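Local coordinates for protein esterase D (Cellvibrio japonicus, PDB 2W87) that binds glucuronic acid through calcium with this family 35 carbohydrate-binding module of a larger enzyme that probably degrades plant cell walls, at residues S28-T33 against T92-A97; G79-S84 against D100-Q105. One frame throughout, in Å; residues are numbered along the deposited sequence.

Contact 1: S28-T33 against T92-A97; sequences SGFANT and TTWQTA. With CA (calcium ion), chain C; CA (calcium ion), chain D; GCU (alpha-D-glucopyranuronic acid), chain E.
F30 and W94 mark the closest backbone approach of 28-33 to 92-97, yet their CA atoms are still 10.9 Å apart, so only long side chains can join these parts of the carbohydrate-binding beta-sandwich. Strand 30-33 pairs with 16-19, and 92-97 leads into strand 95-103. The indole points the outer corner of its benzene ring at F30: W94 CH2 lies 3.7 Å from F30 CD2, and F30 CB and CG are equally near. The ring planes meet obliquely at 57°, with centroids 5.5 Å apart, and apolar contact holds the pair. Tryptophan suits this place because it spans the gap while its NE1 is hydrogen-bonded to T23 O. F30 also packs against N122, and O3 of the bound glucuronic acid lies obliquely beside its ring, so F30 borders the sugar site with W94 behind it. Just before F30, G29 adopts an extended backbone conformation typical of glycine and gives its carbonyl O to one calcium, shared with Q5, E6, T26 and D124. Two residues after F30, the amide of N32 reaches the second calcium because CG stands opposite the backbone N (chi1 175°), placing OD1 2.3 Å from the metal. T33 O, N35, three waters and the sugar's O4 and O6A complete that shell. T33 OG1, itself bonded to L120 N, donates a 2.9 Å hydrogen bond to water 1, one of these metal-bound waters.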
ATOM      1  N   SER A  28       3.713 -13.437  -4.988  1.00 14.40           N
ATOM      2  CA  SER A  28       4.234 -13.644  -6.317  1.00 15.13           C
ATOM      3  C   SER A  28       5.047 -12.451  -6.855  1.00 14.08           C
ATOM      4  O   SER A  28       5.618 -12.514  -7.955  1.00 14.38           O
ATOM      5  CB  SER A  28       3.109 -13.997  -7.282  1.00 15.16           C
ATOM      6  OG  SER A  28       2.101 -12.994  -7.267  1.00 16.79           O
ATOM      7  N   GLY A  29       5.128 -11.365  -6.087  1.00 13.13           N
ATOM      8  CA  GLY A  29       5.898 -10.209  -6.537  1.00 11.98           C
ATOM      9  C   GLY A  29       5.672  -8.948  -5.711  1.00 11.43           C
ATOM     10  O   GLY A  29       5.469  -9.001  -4.503  1.00 10.47           O
ATOM     11  N   PHE A  30       5.716  -7.818  -6.399  1.00 10.34           N
ATOM     12  CA  PHE A  30       5.531  -6.517  -5.779  1.00  9.87           C
ATOM     13  C   PHE A  30       4.950  -5.561  -6.802  1.00  9.74           C
ATOM     14  O   PHE A  30       5.075  -5.777  -8.007  1.00  9.46           O
ATOM     15  CB  PHE A  30       6.856  -5.990  -5.239  1.00  9.81           C
ATOM     16  CG  PHE A  30       7.985  -5.988  -6.240  1.00 10.42           C
ATOM     17  CD1 PHE A  30       8.153  -4.940  -7.126  1.00  9.98           C
ATOM     18  CD2 PHE A  30       8.891  -7.035  -6.283  1.00 10.42           C
ATOM     19  CE1 PHE A  30       9.193  -4.938  -8.026  1.00 11.25           C
ATOM     20  CE2 PHE A  30       9.934  -7.035  -7.171  1.00 10.99           C
ATOM     21  CZ  PHE A  30      10.093  -5.989  -8.046  1.00  9.96           C
ATOM     22  N   ALA A  31       4.247  -4.548  -6.326  1.00  9.11           N
ATOM     23  CA  ALA A  31       3.660  -3.545  -7.213  1.00 10.01           C
ATOM     24  C   ALA A  31       4.725  -2.483  -7.504  1.00  9.88           C
ATOM     25  O   ALA A  31       5.311  -1.882  -6.585  1.00 10.41           O
ATOM     26  CB  ALA A  31       2.425  -2.912  -6.561  1.00 10.58           C
ATOM     27  N   ASN A  32       4.945  -2.229  -8.791  1.00 10.18           N
ATOM     28  CA  ASN A  32       5.898  -1.234  -9.258  1.00 10.56           C
ATOM     29  C   ASN A  32       5.163  -0.106  -9.988  1.00 10.50           C
ATOM     30  O   ASN A  32       4.748  -0.275 -11.131  1.00 12.01           O
ATOM     31  CB  ASN A  32       6.883  -1.903 -10.216  1.00 10.77           C
ATOM     32  CG  ASN A  32       7.842  -0.926 -10.864  1.00 10.67           C
ATOM     33  OD1 ASN A  32       7.830   0.278 -10.564  1.00 11.18           O
ATOM     34  ND2 ASN A  32       8.698  -1.448 -11.760  1.00 13.68           N
ATOM     35  N   THR A  33       4.967   1.023  -9.327  1.00 10.81           N
ATOM     36  CA  THR A  33       4.263   2.147  -9.958  1.00 10.66           C
ATOM     37  C   THR A  33       5.074   2.767 -11.091  1.00 11.50           C
ATOM     38  O   THR A  33       6.309   2.807 -11.041  1.00 10.65           O
ATOM     39  CB  THR A  33       3.942   3.296  -8.967  1.00 10.74           C
ATOM     40  OG1 THR A  33       5.148   3.764  -8.344  1.00 11.49           O
ATOM     41  CG2 THR A  33       2.938   2.836  -7.922  1.00 11.38           C
ATOM     42  N   THR A  92      16.541  -4.479  -3.447  1.00 13.46           N
ATOM     43  CA  THR A  92      16.453  -5.782  -2.818  1.00 13.58           C
ATOM     44  C   THR A  92      16.344  -5.715  -1.295  1.00 13.20           C
ATOM     45  O   THR A  92      16.266  -6.750  -0.654  1.00 14.13           O
ATOM     46  CB  THR A  92      17.695  -6.611  -3.201  1.00 14.12           C
ATOM     47  OG1 THR A  92      18.874  -5.821  -3.023  1.00 13.69           O
ATOM     48  CG2 THR A  92      17.594  -7.025  -4.669  1.00 15.09           C
ATOM     49  N   THR A  93      16.335  -4.515  -0.725  1.00 12.97           N
ATOM     50  CA  THR A  93      16.216  -4.300   0.717  1.00 12.90           C
ATOM     51  C   THR A  93      14.831  -3.763   0.981  1.00 11.98           C
ATOM     52  O   THR A  93      14.433  -2.734   0.417  1.00 12.09           O
ATOM     53  CB  THR A  93      17.268  -3.316   1.270  1.00 14.25           C
ATOM     54  OG1 THR A  93      18.558  -3.922   1.146  1.00 18.03           O
ATOM     55  CG2 THR A  93      16.980  -2.957   2.746  1.00 14.25           C
ATOM     56  N   TRP A  94      14.097  -4.507   1.802  1.00 11.57           N
ATOM     57  CA  TRP A  94      12.722  -4.207   2.114  1.00 11.39           C
ATOM     58  C   TRP A  94      12.608  -3.725   3.535  1.00 11.82           C
ATOM     59  O   TRP A  94      13.279  -4.253   4.439  1.00 13.03           O
ATOM     60  CB  TRP A  94      11.857  -5.437   1.903  1.00 10.84           C
ATOM     61  CG  TRP A  94      11.964  -5.972   0.513  1.00 10.20           C
ATOM     62  CD1 TRP A  94      12.931  -6.795   0.021  1.00 10.49           C
ATOM     63  CD2 TRP A  94      11.100  -5.664  -0.596  1.00 10.16           C
ATOM     64  NE1 TRP A  94      12.711  -7.042  -1.309  1.00 10.06           N
ATOM     65  CE2 TRP A  94      11.598  -6.356  -1.716  1.00  9.92           C
ATOM     66  CE3 TRP A  94       9.956  -4.876  -0.745  1.00 11.10           C
ATOM     67  CZ2 TRP A  94      11.003  -6.281  -2.973  1.00 10.21           C
ATOM     68  CZ3 TRP A  94       9.339  -4.812  -2.015  1.00 10.94           C
ATOM     69  CH2 TRP A  94       9.876  -5.510  -3.104  1.00  9.97           C
ATOM     70  N   GLN A  95      11.750  -2.747   3.750  1.00 11.69           N
ATOM     71  CA  GLN A  95      11.460  -2.244   5.090  1.00 12.20           C
ATOM     72  C   GLN A  95       9.930  -2.079   5.202  1.00 12.99           C
ATOM     73  O   GLN A  95       9.182  -2.298   4.223  1.00 12.12           O
ATOM     74  CB  GLN A  95      12.197  -0.926   5.315  1.00 12.53           C
ATOM     75  CG  GLN A  95      13.678  -1.021   5.211  1.00 14.18           C
ATOM     76  CD  GLN A  95      14.350  -1.933   6.219  1.00 17.33           C
ATOM     77  OE1 GLN A  95      13.754  -2.353   7.208  1.00 19.78           O
ATOM     78  NE2 GLN A  95      15.611  -2.247   5.966  1.00 20.04           N
ATOM     79  N   THR A  96       9.466  -1.681   6.375  1.00 13.60           N
ATOM     80  CA  THR A  96       8.065  -1.381   6.533  1.00 14.38           C
ATOM     81  C   THR A  96       7.834   0.054   6.962  1.00 14.30           C
ATOM     82  O   THR A  96       8.672   0.693   7.631  1.00 14.59           O
ATOM     83  CB  THR A  96       7.360  -2.310   7.534  1.00 15.33           C
ATOM     84  OG1 THR A  96       7.987  -2.218   8.818  1.00 17.38           O
ATOM     85  CG2 THR A  96       7.372  -3.767   7.041  1.00 16.45           C
ATOM     86  N   ALA A  97       6.672   0.556   6.575  1.00 14.21           N
ATOM     87  CA  ALA A  97       6.159   1.804   7.108  1.00 14.09           C
ATOM     88  C   ALA A  97       4.833   1.449   7.758  1.00 15.19           C
ATOM     89  O   ALA A  97       4.095   0.615   7.257  1.00 14.05           O
ATOM     90  CB  ALA A  97       5.968   2.846   6.014  1.00 13.79           C
TER
HETATM   91 CA    CA C1148       8.558   2.486 -10.295  1.00 11.65          CA
HETATM   92 CA    CA D1149       4.102  -9.281  -2.567  1.00 10.97          CA
HETATM   93  C1  GCU E1150      14.227   0.552 -11.489  1.00 15.59           C
HETATM   94  C2  GCU E1150      13.846  -0.650 -10.626  1.00 14.65           C
HETATM   95  C3  GCU E1150      12.326  -0.714 -10.500  1.00 13.66           C
HETATM   96  C4  GCU E1150      11.857   0.557  -9.822  1.00 13.16           C
HETATM   97  C5  GCU E1150      12.331   1.755 -10.659  1.00 14.00           C
HETATM   98  C6  GCU E1150      11.957   3.089 -10.027  1.00 13.94           C
HETATM   99  O1  GCU E1150      13.601   0.357 -12.757  1.00 18.63           O
HETATM  100  O2  GCU E1150      14.309  -1.840 -11.243  1.00 16.32           O
HETATM  101  O3  GCU E1150      11.917  -1.853  -9.741  1.00 12.84           O
HETATM  102  O4  GCU E1150      10.411   0.612  -9.719  1.00 14.93           O
HETATM  103  O5  GCU E1150      13.752   1.733 -10.784  1.00 14.90           O
HETATM  104  O6A GCU E1150      10.778   3.211  -9.666  1.00 13.26           O
HETATM  105  O6B GCU E1150      12.829   3.984  -9.913  1.00 14.19           O
HETATM  106  O   HOH W   1       7.936   4.432  -8.909  1.00 11.80           O
HETATM  107  O   HOH W   2       9.085   2.192 -12.651  1.00 14.75           O
HETATM  108  O   HOH W   3       7.993   1.739  -8.004  1.00 11.39           O

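Contact 2: G79-S84 against D100-Q105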
ATOM      1  N   GLY A  79     -10.938   9.616   4.698  1.00 20.99           N
ATOM      2  CA  GLY A  79      -9.640   9.817   5.365  1.00 19.87           C
ATOM      3  C   GLY A  79      -8.489  10.061   4.416  1.00 18.33           C
ATOM      4  O   GLY A  79      -8.412   9.429   3.358  1.00 17.66           O
ATOM      5  N   ASN A  80      -7.606  10.987   4.805  1.00 16.54           N
ATOM      6  CA  ASN A  80      -6.431  11.366   4.042  1.00 15.73           C
ATOM      7  C   ASN A  80      -5.183  11.365   4.929  1.00 13.62           C
ATOM      8  O   ASN A  80      -5.123  12.079   5.887  1.00 12.80           O
ATOM      9  CB  ASN A  80      -6.618  12.734   3.413  1.00 16.19           C
ATOM     10  CG  ASN A  80      -7.822  12.787   2.480  1.00 20.50           C
ATOM     11  OD1 ASN A  80      -7.680  12.659   1.276  1.00 23.76           O
ATOM     12  ND2 ASN A  80      -9.018  12.968   3.046  1.00 25.40           N
ATOM     13  N   TYR A  81      -4.216  10.508   4.611  1.00 12.67           N
ATOM     14  CA  TYR A  81      -3.079  10.261   5.475  1.00 12.91           C
ATOM     15  C   TYR A  81      -1.807  10.401   4.686  1.00 12.46           C
ATOM     16  O   TYR A  81      -1.819  10.343   3.445  1.00 13.26           O
ATOM     17  CB  TYR A  81      -3.138   8.836   6.021  1.00 13.30           C
ATOM     18  CG  TYR A  81      -4.331   8.538   6.903  1.00 13.05           C
ATOM     19  CD1 TYR A  81      -4.231   8.655   8.276  1.00 13.29           C
ATOM     20  CD2 TYR A  81      -5.534   8.101   6.363  1.00 13.45           C
ATOM     21  CE1 TYR A  81      -5.305   8.375   9.091  1.00 13.44           C
ATOM     22  CE2 TYR A  81      -6.611   7.848   7.166  1.00 14.88           C
ATOM     23  CZ  TYR A  81      -6.479   7.971   8.531  1.00 14.99           C
ATOM     24  OH  TYR A  81      -7.557   7.704   9.344  1.00 16.81           O
ATOM     25  N   THR A  82      -0.697  10.543   5.401  1.00 11.49           N
ATOM     26  CA  THR A  82       0.606  10.662   4.768  1.00 12.79           C
ATOM     27  C   THR A  82       1.442   9.460   5.183  1.00 13.32           C
ATOM     28  O   THR A  82       1.403   9.089   6.346  1.00 15.45           O
ATOM     29  CB  THR A  82       1.293  11.975   5.185  1.00 12.25           C
ATOM     30  OG1 THR A  82       1.439  12.012   6.613  1.00 11.60           O
ATOM     31  CG2 THR A  82       0.460  13.176   4.723  1.00 13.27           C
ATOM     32  N   VAL A  83       2.176   8.843   4.242  1.00 13.42           N
ATOM     33  CA  VAL A  83       3.024   7.692   4.541  1.00 14.14           C
ATOM     34  C   VAL A  83       4.441   8.040   4.121  1.00 13.40           C
ATOM     35  O   VAL A  83       4.678   8.367   2.975  1.00 13.31           O
ATOM     36  CB  VAL A  83       2.562   6.417   3.790  1.00 14.16           C
ATOM     37  CG1 VAL A  83       3.425   5.232   4.141  1.00 15.40           C
ATOM     38  CG2 VAL A  83       1.102   6.095   4.117  1.00 14.81           C
ATOM     39  N   SER A  84       5.360   8.004   5.074  1.00 13.46           N
ATOM     40  CA  SER A  84       6.762   8.329   4.805  1.00 13.65           C
ATOM     41  C   SER A  84       7.464   7.091   4.304  1.00 13.34           C
ATOM     42  O   SER A  84       7.413   6.049   4.968  1.00 12.73           O
ATOM     43  CB  SER A  84       7.446   8.793   6.082  1.00 15.02           C
ATOM     44  OG  SER A  84       6.810   9.944   6.598  1.00 17.63           O
ATOM     45  N   ASP A 100      -1.492   4.218  11.535  1.00 17.05           N
ATOM     46  CA  ASP A 100      -2.801   3.891  12.065  1.00 17.29           C
ATOM     47  C   ASP A 100      -3.861   4.685  11.303  1.00 16.92           C
ATOM     48  O   ASP A 100      -3.695   5.861  11.012  1.00 17.16           O
ATOM     49  CB  ASP A 100      -2.884   4.173  13.558  1.00 17.82           C
ATOM     50  CG  ASP A 100      -2.221   3.082  14.407  1.00 19.61           C
ATOM     51  OD1 ASP A 100      -1.679   2.102  13.870  1.00 20.86           O
ATOM     52  OD2 ASP A 100      -2.268   3.199  15.641  1.00 24.95           O
ATOM     53  N   VAL A 101      -4.963   4.025  10.969  1.00 16.28           N
ATOM     54  CA  VAL A 101      -5.999   4.660  10.180  1.00 15.76           C
ATOM     55  C   VAL A 101      -7.330   4.218  10.732  1.00 17.11           C
ATOM     56  O   VAL A 101      -7.424   3.159  11.335  1.00 16.55           O
ATOM     57  CB  VAL A 101      -5.974   4.256   8.695  1.00 15.86           C
ATOM     58  CG1 VAL A 101      -4.620   4.545   8.074  1.00 15.24           C
ATOM     59  CG2 VAL A 101      -6.352   2.780   8.513  1.00 14.60           C
ATOM     60  N   ASP A 102      -8.350   5.037  10.503  1.00 17.93           N
ATOM     61  CA  ASP A 102      -9.694   4.698  10.939  1.00 19.23           C
ATOM     62  C   ASP A 102     -10.448   4.194   9.734  1.00 18.98           C
ATOM     63  O   ASP A 102     -10.729   4.954   8.801  1.00 19.63           O
ATOM     64  CB  ASP A 102     -10.375   5.910  11.557  1.00 20.61           C
ATOM     65  CG  ASP A 102     -10.061   6.043  13.039  1.00 24.69           C
ATOM     66  OD1 ASP A 102     -10.563   5.203  13.826  1.00 30.81           O
ATOM     67  OD2 ASP A 102      -9.309   6.964  13.420  1.00 30.38           O
ATOM     68  N   LEU A 103     -10.754   2.909   9.749  1.00 17.44           N
ATOM     69  CA  LEU A 103     -11.577   2.308   8.714  1.00 17.10           C
ATOM     70  C   LEU A 103     -13.047   2.492   9.056  1.00 17.43           C
ATOM     71  O   LEU A 103     -13.430   2.527  10.233  1.00 16.99           O
ATOM     72  CB  LEU A 103     -11.263   0.823   8.538  1.00 16.58           C
ATOM     73  CG  LEU A 103      -9.859   0.391   8.090  1.00 14.74           C
ATOM     74  CD1 LEU A 103      -9.858  -1.090   7.706  1.00 15.21           C
ATOM     75  CD2 LEU A 103      -9.335   1.201   6.945  1.00 13.47           C
ATOM     76  N   VAL A 104     -13.867   2.634   8.021  1.00 17.46           N
ATOM     77  CA  VAL A 104     -15.316   2.698   8.190  1.00 18.12           C
ATOM     78  C   VAL A 104     -15.897   1.285   8.163  1.00 17.86           C
ATOM     79  O   VAL A 104     -15.323   0.362   7.568  1.00 16.87           O
ATOM     80  CB  VAL A 104     -16.004   3.558   7.101  1.00 18.43           C
ATOM     81  CG1 VAL A 104     -15.430   4.978   7.092  1.00 18.45           C
ATOM     82  CG2 VAL A 104     -15.868   2.926   5.735  1.00 20.12           C
ATOM     83  N   GLN A 105     -17.053   1.107   8.795  1.00 18.17           N
ATOM     84  CA  GLN A 105     -17.756  -0.159   8.705  1.00 18.00           C
ATOM     85  C   GLN A 105     -18.062  -0.401   7.222  1.00 17.20           C
ATOM     86  O   GLN A 105     -18.486   0.523   6.510  1.00 18.22           O
ATOM     87  CB  GLN A 105     -19.064  -0.078   9.495  1.00 18.20           C
ATOM     88  CG  GLN A 105     -19.749  -1.380   9.644  1.00 20.35           C
ATOM     89  CD  GLN A 105     -21.112  -1.230  10.307  1.00 22.56           C
ATOM     90  OE1 GLN A 105     -21.854  -0.273  10.044  1.00 25.56           O
ATOM     91  NE2 GLN A 105     -21.455  -2.183  11.141  1.00 25.00           N
TER
HETATM   92  O   HOH W   4     -10.103   7.390   8.091  1.00 27.66           O
HETATM   93  O   HOH W   5      -7.311   8.649  11.932  1.00 40.91           O
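Y81 meets V101 and D102 with both its ring and its hydroxyl. V101 CG1 sits over one face of the phenol, 3.8 Å from the centroid and 5° off the ring normal, a CH-pi contact made by one methyl of the beta-branched valine. The hydroxyl is gripped three times. D102 N donates a nearly straight 3.0 Å bond to Y81 OH (168° at the hydrogen), water 5 donates a second, and the hydroxyl donates its own proton to water 4. Both waters lie in the ring plane at its edge and lead on to D102: water 4 donates to D102 O, and water 5 to D102 OD2 at 3.0 Å. To its backbone N and O, D102 adds a carboxylate acceptor that helps hold the phenol oxygen through water 5. The Y81 ring reaches across with CG beside the backbone N and opposite the carbonyl carbon (chi1 -63°). G79, whose backbone angles call for glycine, has no CB to collide with Y81 CE2. Further out, backbone bonds from Y81 to L71 and from V101 to R53 hold each strand in its own sheet, while L71 packs on Y81 and L55 on V101. The axes of 80-83 and 100-103 run nearly antiparallel and come within 8.9 Å, too far for backbone pairing. A tyrosine spanning border strands of two facing sheets closes one side of a beta-sandwich, the fold of this carbohydrate-binding module.

From the N terminus, segment 28-33 comes first, followed by 79-84, 92-97 and 100-105, so the contacts cross. Contact 1 closes a long excursion of 58 residues that includes strands 40-47, 51-60, 69-73 and 80-83, the last belonging to contact 2; contact 2 closes a short one of 15. They share strand 95-103: its early part, beside W94, lies at the calcium and sugar end. Their centres lie 20 Å apart, on opposite sides of the chain's centre, though they touch where A97 CB packs 3.7 Å from S84 O. Residues 94-103 meet strand 30-33 of the small two-strand sheet near the ligand at one end, and strand 80-83 of the sheet facing their own at the other.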